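Local coordinates for protein V-type ATP synthase alpha chain (Nanoarchaeum equitans Kin4-M, PDB 5BN3) that forms the A subunit of an archaeal V-type rotary complex, a chain with a P-loop NTPase core that carries ADP in this model, at residues A[220-225]-A[399-404]; A[320-325]-A[377-382]; A[202-207]-A[413-418]. One frame throughout, in Å; residues are numbered along the deposited sequence.

Contact 1. Residues A[220-225]-A[399-404]; sequences AVPGPF and GALWAL. With ADP (adenosine-5'-diphosphate), chain C.
Val221 sits between Trp402 and Leu404 and turns a different methyl to each, where two chain segments run nearly parallel, 14° apart, at strand 218-222 of the P-loop NTPase sheet. Residues 220-222 finish that strand, which leads into what looks like the Walker A loop, and 399-404 flanks them. With CG1 anti to its backbone N (chi1 -169°), Val221 reaches CD1 of Leu404 through CG1 at 3.8 Å, while CG2 stays beside the backbone N and approaches CE3 of Trp402 at 3.9 Å. That methyl comes to the edge of the indole, near its plane, rather than over it. The indole leads off toward Phe211, whose O accepts from Trp402 NE1, so its polar edge is satisfied away from the strand.

Pro222 works the other side: CD1 of Leu401 meets the proline ring crosswise, 3.6 Å from CD. Further along, Gly223 has no side chain and Leu404 CB, aimed at it, lies 4.1 Å from its CA.

Backbone bonds set this spacing. Ala220 N donates to Ala400 O at 3.0 Å and Trp402 N to Ala220 O at 2.8 Å, bracketing Leu401 in a single bridge. Beyond it the chain reaches the nucleotide: Pro224 and Phe225 line the ADP pocket, and Ser227 OG is hydrogen-bonded to Pro224 O. The last bond across the contact is a straight one, with Leu404 N donating to Pro222 O at 3.0 Å (168° at the hydrogen).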
loop_
_atom_site.group_PDB
_atom_site.type_symbol
_atom_site.label_atom_id
_atom_site.label_comp_id
_atom_site.label_asym_id
_atom_site.label_seq_id
_atom_site.Cartn_x
_atom_site.Cartn_y
_atom_site.Cartn_z
ATOM N N ALA A 220 -16.541 -15.896 -15.780
ATOM C CA ALA A 220 -16.229 -14.498 -15.507
ATOM C C ALA A 220 -15.365 -13.925 -16.628
ATOM O O ALA A 220 -14.476 -14.608 -17.142
ATOM C CB ALA A 220 -15.516 -14.369 -14.176
ATOM N N VAL A 221 -15.627 -12.673 -17.002
ATOM C CA VAL A 221 -14.831 -11.986 -18.019
ATOM C C VAL A 221 -14.277 -10.675 -17.467
ATOM O O VAL A 221 -14.842 -9.609 -17.702
ATOM C CB VAL A 221 -15.655 -11.684 -19.295
ATOM C CG1 VAL A 221 -14.743 -11.218 -20.426
ATOM C CG2 VAL A 221 -16.441 -12.906 -19.738
ATOM N N PRO A 222 -13.175 -10.752 -16.705
ATOM C CA PRO A 222 -12.558 -9.525 -16.196
ATOM C C PRO A 222 -11.530 -8.973 -17.173
ATOM O O PRO A 222 -10.887 -9.740 -17.898
ATOM C CB PRO A 222 -11.862 -9.994 -14.917
ATOM C CG PRO A 222 -11.481 -11.411 -15.214
ATOM C CD PRO A 222 -12.567 -11.961 -16.119
ATOM N N GLY A 223 -11.387 -7.651 -17.191
ATOM C CA GLY A 223 -10.411 -6.992 -18.037
ATOM C C GLY A 223 -10.360 -5.508 -17.732
ATOM O O GLY A 223 -11.307 -4.956 -17.175
ATOM N N PRO A 224 -9.246 -4.850 -18.079
ATOM C CA PRO A 224 -9.162 -3.392 -17.928
ATOM C C PRO A 224 -10.034 -2.706 -18.972
ATOM O O PRO A 224 -10.545 -3.388 -19.864
ATOM C CB PRO A 224 -7.684 -3.096 -18.202
ATOM C CG PRO A 224 -7.226 -4.238 -19.061
ATOM C CD PRO A 224 -7.986 -5.438 -18.569
ATOM N N PHE A 225 -10.213 -1.392 -18.876
ATOM C CA PHE A 225 -11.030 -0.699 -19.870
ATOM C C PHE A 225 -10.425 -0.812 -21.271
ATOM O O PHE A 225 -9.209 -0.702 -21.443
ATOM C CB PHE A 225 -11.309 0.767 -19.482
ATOM C CG PHE A 225 -10.109 1.678 -19.553
ATOM C CD1 PHE A 225 -9.740 2.282 -20.751
ATOM C CD2 PHE A 225 -9.387 1.977 -18.410
ATOM C CE1 PHE A 225 -8.648 3.133 -20.809
ATOM C CE2 PHE A 225 -8.295 2.826 -18.459
ATOM C CZ PHE A 225 -7.925 3.407 -19.662
ATOM N N GLY A 399 -17.451 -21.195 -13.145
ATOM C CA GLY A 399 -16.837 -22.408 -13.662
ATOM C C GLY A 399 -15.695 -22.172 -14.636
ATOM O O GLY A 399 -15.001 -23.116 -15.019
ATOM N N ALA A 400 -15.500 -20.919 -15.041
ATOM C CA ALA A 400 -14.395 -20.573 -15.934
ATOM C C ALA A 400 -13.952 -19.128 -15.805
ATOM O O ALA A 400 -14.750 -18.246 -15.474
ATOM C CB ALA A 400 -14.759 -20.867 -17.379
ATOM N N LEU A 401 -12.672 -18.897 -16.084
ATOM C CA LEU A 401 -12.124 -17.550 -16.175
ATOM C C LEU A 401 -11.770 -17.242 -17.623
ATOM O O LEU A 401 -10.892 -17.882 -18.204
ATOM C CB LEU A 401 -10.871 -17.419 -15.302
ATOM C CG LEU A 401 -9.987 -16.182 -15.508
ATOM C CD1 LEU A 401 -10.790 -14.923 -15.268
ATOM C CD2 LEU A 401 -8.762 -16.212 -14.600
ATOM N N TRP A 402 -12.462 -16.272 -18.210
ATOM C CA TRP A 402 -12.111 -15.785 -19.540
ATOM C C TRP A 402 -11.411 -14.437 -19.387
ATOM O O TRP A 402 -12.023 -13.380 -19.548
ATOM C CB TRP A 402 -13.363 -15.674 -20.418
ATOM C CG TRP A 402 -13.988 -17.016 -20.723
ATOM C CD1 TRP A 402 -13.377 -18.236 -20.656
ATOM C CD2 TRP A 402 -15.347 -17.270 -21.127
ATOM N NE1 TRP A 402 -14.265 -19.230 -21.001
ATOM C CE2 TRP A 402 -15.474 -18.666 -21.293
ATOM C CE3 TRP A 402 -16.455 -16.455 -21.367
ATOM C CZ2 TRP A 402 -16.678 -19.263 -21.689
ATOM C CZ3 TRP A 402 -17.648 -17.051 -21.761
ATOM C CH2 TRP A 402 -17.748 -18.442 -21.917
ATOM N N ALA A 403 -10.121 -14.486 -19.066
ATOM C CA ALA A 403 -9.365 -13.284 -18.707
ATOM C C ALA A 403 -8.909 -12.479 -19.915
ATOM O O ALA A 403 -8.262 -13.009 -20.821
ATOM C CB ALA A 403 -8.167 -13.653 -17.854
ATOM N N LEU A 404 -9.220 -11.187 -19.911
ATOM C CA LEU A 404 -8.803 -10.313 -20.999
ATOM C C LEU A 404 -7.488 -9.613 -20.655
ATOM O O LEU A 404 -7.248 -9.252 -19.503
ATOM C CB LEU A 404 -9.903 -9.306 -21.338
ATOM C CG LEU A 404 -11.190 -9.960 -21.845
ATOM C CD1 LEU A 404 -12.250 -8.924 -22.165
ATOM C CD2 LEU A 404 -10.900 -10.807 -23.072
HETATM P PB ADP C . -14.402 -2.955 -22.749
HETATM O O1B ADP C . -13.561 -4.047 -22.143
HETATM O O2B ADP C . -15.880 -3.233 -22.759
HETATM O O3B ADP C . -14.025 -1.575 -22.275
HETATM P PA ADP C . -14.931 -3.029 -25.579
HETATM O O1A ADP C . -15.720 -4.305 -25.591
HETATM O O2A ADP C . -15.647 -1.707 -25.671
HETATM O O3A ADP C . -13.947 -3.014 -24.299
HETATM O "O5'" ADP C . -13.860 -3.108 -26.777
HETATM C "C5'" ADP C . -12.839 -2.117 -26.885
HETATM C "C4'" ADP C . -12.407 -1.967 -28.339
HETATM O "O4'" ADP C . -11.857 -3.198 -28.824
HETATM C "C3'" ADP C . -13.606 -1.616 -29.201
HETATM O "O3'" ADP C . -13.317 -0.435 -29.955
HETATM C "C2'" ADP C . -13.792 -2.806 -30.117
HETATM O "O2'" ADP C . -14.071 -2.397 -31.455
HETATM C "C1'" ADP C . -12.483 -3.574 -30.052
HETATM N N9 ADP C . -12.756 -5.031 -30.069
HETATM C C8 ADP C . -12.977 -5.811 -28.995
HETATM N N7 ADP C . -13.198 -7.097 -29.365
HETATM C C5 ADP C . -13.113 -7.154 -30.708
HETATM C C6 ADP C . -13.240 -8.207 -31.741
HETATM N N6 ADP C . -13.504 -9.496 -31.404
HETATM N N1 ADP C . -13.075 -7.832 -33.030
HETATM C C2 ADP C . -12.810 -6.557 -33.377
HETATM N N3 ADP C . -12.684 -5.553 -32.492
HETATM C C4 ADP C . -12.821 -5.787 -31.166
#

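Contact 2. Residues A[320-325]-A[377-382]; sequences DSTSRW and GAVSPP
Ala378 O is gripped twice by Thr322, whose backbone N and OG1 each donate to it at 2.9 Å from opposite faces of the carbonyl plane. The threonine hydroxyl gets there because OG1 stands between the backbone N and the carbonyl carbon (chi1 62°), which swings it back alongside its own N-H. Next to it, Ser321 OG and Ser380 OG are hydrogen-bonded at 2.9 Å. Ser323 OG completes the set by accepting from Ser380 N at 2.7 Å, nearly straight at 165°, with CG1 of Val379 packed against the same oxygen. All of this is buried, and serine and threonine hydroxyls tie the backbone of 378-380 to the first turn of the helix.

That turn is N-capped by Ser321, whose OG accepts from Ser323 N at 3.2 Å. Asp320 ends strand 314-320, and 377-379 end the neighbouring parallel strand 370-379 of the P-loop NTPase sheet; helix 322-335 begins just after the first. The peptide between Asp320 and Ser321, at this switch from strand to helix, is cis. Asp320, in the position expected of a Walker B aspartate, has its OD2 bonded to Thr230 OG1 close to a magnesium ion.

Farther out lies Arg324. Its chain bends at chi2 and brings the guanidinium back over Ser380, so that CB of Ser380 lies over one face, 3.5 Å from NH2. A water bridges the pair, accepting from Arg324 NH1 at 2.9 Å and donating to Ser380 O at 2.8 Å. NE is salt-bridged to Glu252, and Tyr256 and Tyr297 of the neighbouring NEQ263 chain make cation-pi contacts with the same guanidinium.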
loop_
_atom_site.group_PDB
_atom_site.type_symbol
_atom_site.label_atom_id
_atom_site.label_comp_id
_atom_site.label_asym_id
_atom_site.label_seq_id
_atom_site.Cartn_x
_atom_site.Cartn_y
_atom_site.Cartn_z
ATOM N N ASP A 320 -23.107 -7.108 -17.886
ATOM C CA ASP A 320 -22.031 -6.170 -18.194
ATOM C C ASP A 320 -22.380 -4.804 -17.599
ATOM O O ASP A 320 -23.199 -4.084 -18.163
ATOM C CB ASP A 320 -21.894 -6.064 -19.721
ATOM C CG ASP A 320 -20.796 -5.111 -20.161
ATOM O OD1 ASP A 320 -19.862 -4.850 -19.373
ATOM O OD2 ASP A 320 -20.857 -4.628 -21.315
ATOM N N SER A 321 -21.780 -4.436 -16.469
ATOM C CA SER A 321 -20.751 -5.215 -15.789
ATOM C C SER A 321 -21.091 -5.396 -14.308
ATOM O O SER A 321 -21.703 -4.519 -13.695
ATOM C CB SER A 321 -19.400 -4.507 -15.928
ATOM O OG SER A 321 -18.541 -4.820 -14.849
ATOM N N THR A 322 -20.682 -6.525 -13.731
ATOM C CA THR A 322 -20.993 -6.829 -12.331
ATOM C C THR A 322 -20.292 -5.914 -11.327
ATOM O O THR A 322 -20.739 -5.773 -10.192
ATOM C CB THR A 322 -20.685 -8.299 -11.979
ATOM O OG1 THR A 322 -19.287 -8.557 -12.156
ATOM C CG2 THR A 322 -21.492 -9.231 -12.863
ATOM N N SER A 323 -19.193 -5.299 -11.746
ATOM C CA SER A 323 -18.491 -4.340 -10.901
ATOM C C SER A 323 -19.348 -3.117 -10.561
ATOM O O SER A 323 -19.185 -2.513 -9.501
ATOM C CB SER A 323 -17.190 -3.895 -11.570
ATOM O OG SER A 323 -16.350 -5.006 -11.818
ATOM N N ARG A 324 -20.261 -2.756 -11.458
ATOM C CA ARG A 324 -21.123 -1.593 -11.246
ATOM C C ARG A 324 -22.169 -1.894 -10.178
ATOM O O ARG A 324 -22.570 -1.012 -9.419
ATOM C CB ARG A 324 -21.802 -1.179 -12.555
ATOM C CG ARG A 324 -20.844 -1.008 -13.729
ATOM C CD ARG A 324 -19.688 -0.093 -13.378
ATOM N NE ARG A 324 -18.689 -0.069 -14.441
ATOM C CZ ARG A 324 -17.387 0.102 -14.241
ATOM N NH1 ARG A 324 -16.917 0.264 -13.012
ATOM N NH2 ARG A 324 -16.555 0.105 -15.272
ATOM N N TRP A 325 -22.606 -3.148 -10.137
ATOM C CA TRP A 325 -23.511 -3.635 -9.101
ATOM C C TRP A 325 -22.782 -3.614 -7.762
ATOM O O TRP A 325 -23.344 -3.215 -6.743
ATOM C CB TRP A 325 -23.984 -5.055 -9.452
ATOM C CG TRP A 325 -24.703 -5.800 -8.348
ATOM C CD1 TRP A 325 -25.451 -5.263 -7.337
ATOM C CD2 TRP A 325 -24.726 -7.222 -8.149
ATOM N NE1 TRP A 325 -25.937 -6.263 -6.528
ATOM C CE2 TRP A 325 -25.508 -7.474 -7.006
ATOM C CE3 TRP A 325 -24.165 -8.306 -8.833
ATOM C CZ2 TRP A 325 -25.740 -8.765 -6.527
ATOM C CZ3 TRP A 325 -24.397 -9.586 -8.357
ATOM C CH2 TRP A 325 -25.177 -9.804 -7.216
ATOM N N GLY A 377 -20.585 -13.249 -16.531
ATOM C CA GLY A 377 -20.438 -11.986 -15.829
ATOM C C GLY A 377 -19.149 -11.255 -16.157
ATOM O O GLY A 377 -18.054 -11.739 -15.870
ATOM N N ALA A 378 -19.279 -10.082 -16.764
ATOM C CA ALA A 378 -18.120 -9.232 -17.018
ATOM C C ALA A 378 -17.709 -8.531 -15.725
ATOM O O ALA A 378 -18.556 -8.179 -14.901
ATOM C CB ALA A 378 -18.433 -8.219 -18.095
ATOM N N VAL A 379 -16.405 -8.344 -15.539
ATOM C CA VAL A 379 -15.890 -7.660 -14.358
ATOM C C VAL A 379 -14.948 -6.546 -14.796
ATOM O O VAL A 379 -14.175 -6.722 -15.736
ATOM C CB VAL A 379 -15.136 -8.629 -13.419
ATOM C CG1 VAL A 379 -14.830 -7.950 -12.091
ATOM C CG2 VAL A 379 -15.948 -9.881 -13.179
ATOM N N SER A 380 -15.015 -5.403 -14.120
ATOM C CA SER A 380 -14.213 -4.244 -14.495
ATOM C C SER A 380 -13.248 -3.835 -13.387
ATOM O O SER A 380 -13.464 -2.824 -12.720
ATOM C CB SER A 380 -15.118 -3.061 -14.836
ATOM O OG SER A 380 -16.118 -3.426 -15.765
ATOM N N PRO A 381 -12.167 -4.609 -13.199
ATOM C CA PRO A 381 -11.210 -4.341 -12.119
ATOM C C PRO A 381 -10.508 -2.998 -12.285
ATOM O O PRO A 381 -10.039 -2.677 -13.380
ATOM C CB PRO A 381 -10.196 -5.481 -12.260
ATOM C CG PRO A 381 -10.279 -5.886 -13.693
ATOM C CD PRO A 381 -11.729 -5.727 -14.055
ATOM N N PRO A 382 -10.444 -2.214 -11.201
ATOM C CA PRO A 382 -9.775 -0.910 -11.241
ATOM C C PRO A 382 -8.313 -1.073 -11.640
ATOM O O PRO A 382 -7.607 -1.881 -11.032
ATOM C CB PRO A 382 -9.869 -0.426 -9.791
ATOM C CG PRO A 382 -11.050 -1.146 -9.224
ATOM C CD PRO A 382 -11.047 -2.493 -9.885
HETATM O O HOH W 1 -14.337 -4.774 -10.003
HETATM O O HOH W 2 -14.066 -0.134 -12.448
#

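Contact 3. Residues A[202-207]-A[413-418]; sequences TGTRVL and HYPAIN. With ADP (adenosine-5'-diphosphate), chain C.
Ile417 packs on Val206 and Leu207, joining the loop behind the adenine pocket to the start of helix 205-210 in the nucleotide-binding domain. The contact is wholly apolar, with no hydrogen bond across it. Starting at the root of the isoleucine, CB lies 4.1 Å from CG2 of Val206. One branch, CG2, anti to the backbone N, meets that same methyl at 3.9 Å. The other, CG1, lies beside the N (chi1 -66°) and comes up to Val206 CG1 at 4.0 Å, so the two branched side chains engage branch for branch at a slant. At the tip, CD1 faces Leu207, with CD2 of the leucine 4.3 Å away.

Two residues earlier Pro415 takes over. Its CG is 4.1 Å from CG2 of Thr204 and touches CG1 of Val206 as well, so Val206 is shared by the proline and the isoleucine. An inverse gamma turn centred on Ala416 lies between these two residues, both of which point their side chains at the helix start, and a cis peptide precedes Pro415. On the helix side, the approach to the first turn is shaped by an ST turn in which Thr202 OG1 accepts from Thr204 N.

Tyr414, on the other side of that cis bond, belongs to the ADP pocket. Gln491, bonded through its side chain to Gly203 and Arg205 and through its backbone to Tyr414, ties both segments to the same neighbour. One face of the tyrosine ring lies against ADP, with N9 3.6 Å above its plane and over its centre, and Tyr414 CB approaches C5 of the purine at 3.4 Å.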
loop_
_atom_site.group_PDB
_atom_site.type_symbol
_atom_site.label_atom_id
_atom_site.label_comp_id
_atom_site.label_asym_id
_atom_site.label_seq_id
_atom_site.Cartn_x
_atom_site.Cartn_y
_atom_site.Cartn_z
ATOM N N THR A 202 -20.534 -20.913 -28.300
ATOM C CA THR A 202 -20.673 -19.462 -28.390
ATOM C C THR A 202 -20.590 -18.938 -29.818
ATOM O O THR A 202 -21.186 -17.912 -30.147
ATOM C CB THR A 202 -19.599 -18.744 -27.545
ATOM O OG1 THR A 202 -18.298 -19.018 -28.080
ATOM C CG2 THR A 202 -19.657 -19.214 -26.106
ATOM N N GLY A 203 -19.837 -19.634 -30.662
ATOM C CA GLY A 203 -19.574 -19.146 -32.003
ATOM C C GLY A 203 -18.250 -18.410 -32.044
ATOM O O GLY A 203 -17.809 -17.959 -33.103
ATOM N N THR A 204 -17.624 -18.281 -30.876
ATOM C CA THR A 204 -16.284 -17.714 -30.767
ATOM C C THR A 204 -15.300 -18.848 -30.487
ATOM O O THR A 204 -15.449 -19.577 -29.504
ATOM C CB THR A 204 -16.210 -16.658 -29.647
ATOM O OG1 THR A 204 -17.079 -15.562 -29.964
ATOM C CG2 THR A 204 -14.788 -16.137 -29.496
ATOM N N ARG A 205 -14.298 -18.988 -31.354
ATOM C CA ARG A 205 -13.386 -20.135 -31.331
ATOM C C ARG A 205 -12.662 -20.366 -30.001
ATOM O O ARG A 205 -12.658 -21.484 -29.480
ATOM C CB ARG A 205 -12.364 -20.026 -32.474
ATOM C CG ARG A 205 -12.979 -20.170 -33.866
ATOM C CD ARG A 205 -11.920 -20.158 -34.963
ATOM N NE ARG A 205 -11.376 -18.823 -35.195
ATOM C CZ ARG A 205 -11.911 -17.936 -36.028
ATOM N NH1 ARG A 205 -13.006 -18.239 -36.708
ATOM N NH2 ARG A 205 -11.353 -16.745 -36.180
ATOM N N VAL A 206 -12.051 -19.320 -29.455
ATOM C CA VAL A 206 -11.296 -19.459 -28.212
ATOM C C VAL A 206 -12.196 -19.909 -27.059
ATOM O O VAL A 206 -11.772 -20.664 -26.184
ATOM C CB VAL A 206 -10.521 -18.157 -27.860
ATOM C CG1 VAL A 206 -11.478 -16.983 -27.656
ATOM C CG2 VAL A 206 -9.642 -18.362 -26.636
ATOM N N LEU A 207 -13.453 -19.477 -27.086
ATOM C CA LEU A 207 -14.398 -19.843 -26.033
ATOM C C LEU A 207 -15.032 -21.214 -26.260
ATOM O O LEU A 207 -15.551 -21.820 -25.326
ATOM C CB LEU A 207 -15.493 -18.783 -25.896
ATOM C CG LEU A 207 -15.053 -17.363 -25.547
ATOM C CD1 LEU A 207 -16.253 -16.517 -25.154
ATOM C CD2 LEU A 207 -14.027 -17.384 -24.432
ATOM N N HIS A 413 -5.072 -7.635 -30.817
ATOM C CA HIS A 413 -5.360 -9.062 -30.843
ATOM C C HIS A 413 -6.677 -9.285 -30.099
ATOM O O HIS A 413 -6.706 -9.297 -28.864
ATOM C CB HIS A 413 -4.205 -9.811 -30.170
ATOM C CG HIS A 413 -4.439 -11.275 -29.965
ATOM N ND1 HIS A 413 -3.568 -12.239 -30.440
ATOM C CD2 HIS A 413 -5.399 -11.950 -29.289
ATOM C CE1 HIS A 413 -3.999 -13.430 -30.092
ATOM N NE2 HIS A 413 -5.113 -13.289 -29.392
ATOM N N TYR A 414 -7.765 -9.443 -30.852
ATOM C CA TYR A 414 -9.085 -9.671 -30.267
ATOM C C TYR A 414 -9.668 -11.000 -30.743
ATOM O O TYR A 414 -9.518 -11.355 -31.910
ATOM C CB TYR A 414 -10.060 -8.552 -30.638
ATOM C CG TYR A 414 -9.606 -7.139 -30.349
ATOM C CD1 TYR A 414 -9.495 -6.668 -29.046
ATOM C CD2 TYR A 414 -9.335 -6.263 -31.386
ATOM C CE1 TYR A 414 -9.095 -5.364 -28.791
ATOM C CE2 TYR A 414 -8.938 -4.966 -31.143
ATOM C CZ TYR A 414 -8.820 -4.522 -29.846
ATOM O OH TYR A 414 -8.424 -3.226 -29.610
ATOM N N PRO A 415 -10.334 -11.745 -29.843
ATOM C CA PRO A 415 -10.501 -11.481 -28.406
ATOM C C PRO A 415 -9.176 -11.522 -27.653
ATOM O O PRO A 415 -8.355 -12.408 -27.895
ATOM C CB PRO A 415 -11.385 -12.642 -27.939
ATOM C CG PRO A 415 -12.103 -13.093 -29.174
ATOM C CD PRO A 415 -11.106 -12.922 -30.276
ATOM N N ALA A 416 -8.975 -10.566 -26.753
ATOM C CA ALA A 416 -7.725 -10.476 -26.002
ATOM C C ALA A 416 -7.663 -11.463 -24.838
ATOM O O ALA A 416 -7.263 -11.099 -23.732
ATOM C CB ALA A 416 -7.515 -9.058 -25.505
ATOM N N ILE A 417 -8.038 -12.713 -25.095
ATOM C CA ILE A 417 -8.019 -13.749 -24.067
ATOM C C ILE A 417 -6.590 -14.178 -23.730
ATOM O O ILE A 417 -5.844 -14.616 -24.609
ATOM C CB ILE A 417 -8.819 -14.992 -24.516
ATOM C CG1 ILE A 417 -10.309 -14.658 -24.653
ATOM C CG2 ILE A 417 -8.628 -16.136 -23.536
ATOM C CD1 ILE A 417 -11.023 -14.468 -23.322
ATOM N N ASN A 418 -6.212 -14.046 -22.461
ATOM C CA ASN A 418 -4.936 -14.562 -21.970
ATOM C C ASN A 418 -5.007 -16.084 -21.873
ATOM O O ASN A 418 -5.591 -16.626 -20.934
ATOM C CB ASN A 418 -4.612 -13.942 -20.603
ATOM C CG ASN A 418 -3.220 -14.297 -20.099
ATOM O OD1 ASN A 418 -2.763 -15.433 -20.227
ATOM N ND2 ASN A 418 -2.543 -13.317 -19.511
HETATM P PB ADP C . -14.402 -2.955 -22.749
HETATM O O1B ADP C . -13.561 -4.047 -22.143
HETATM O O2B ADP C . -15.880 -3.233 -22.759
HETATM O O3B ADP C . -14.025 -1.575 -22.275
HETATM P PA ADP C . -14.931 -3.029 -25.579
HETATM O O1A ADP C . -15.720 -4.305 -25.591
HETATM O O2A ADP C . -15.647 -1.707 -25.671
HETATM O O3A ADP C . -13.947 -3.014 -24.299
HETATM O "O5'" ADP C . -13.860 -3.108 -26.777
HETATM C "C5'" ADP C . -12.839 -2.117 -26.885
HETATM C "C4'" ADP C . -12.407 -1.967 -28.339
HETATM O "O4'" ADP C . -11.857 -3.198 -28.824
HETATM C "C3'" ADP C . -13.606 -1.616 -29.201
HETATM O "O3'" ADP C . -13.317 -0.435 -29.955
HETATM C "C2'" ADP C . -13.792 -2.806 -30.117
HETATM O "O2'" ADP C . -14.071 -2.397 -31.455
HETATM C "C1'" ADP C . -12.483 -3.574 -30.052
HETATM N N9 ADP C . -12.756 -5.031 -30.069
HETATM C C8 ADP C . -12.977 -5.811 -28.995
HETATM N N7 ADP C . -13.198 -7.097 -29.365
HETATM C C5 ADP C . -13.113 -7.154 -30.708
HETATM C C6 ADP C . -13.240 -8.207 -31.741
HETATM N N6 ADP C . -13.504 -9.496 -31.404
HETATM N N1 ADP C . -13.075 -7.832 -33.030
HETATM C C2 ADP C . -12.810 -6.557 -33.377
HETATM N N3 ADP C . -12.684 -5.553 -32.492
HETATM C C4 ADP C . -12.821 -5.787 -31.166
#

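Following the chain from the N terminus, 202-207 opens the widest loop, which contact 3 closes only at 413-418, joining helix 205-210 to the loop before strand 423-424. Strand 218-222 follows directly after that helix, and its end, 220-225, opens the second loop, closed at 399-404 by contact 1. Inside that, contact 2 joins the start of helix 322-335 to the end of strand 370-379, so the three loops nest without crossing. Strands 218-222 and 370-379 are sheet neighbours, with Val221 hydrogen-bonded to Gly377 and Val379. Contacts 1 and 3 meet where Ala403 O probably accepts from Asn418 N, and both touch ADP, near its phosphates and at its base respectively. Contacts 2 and 3 do not touch.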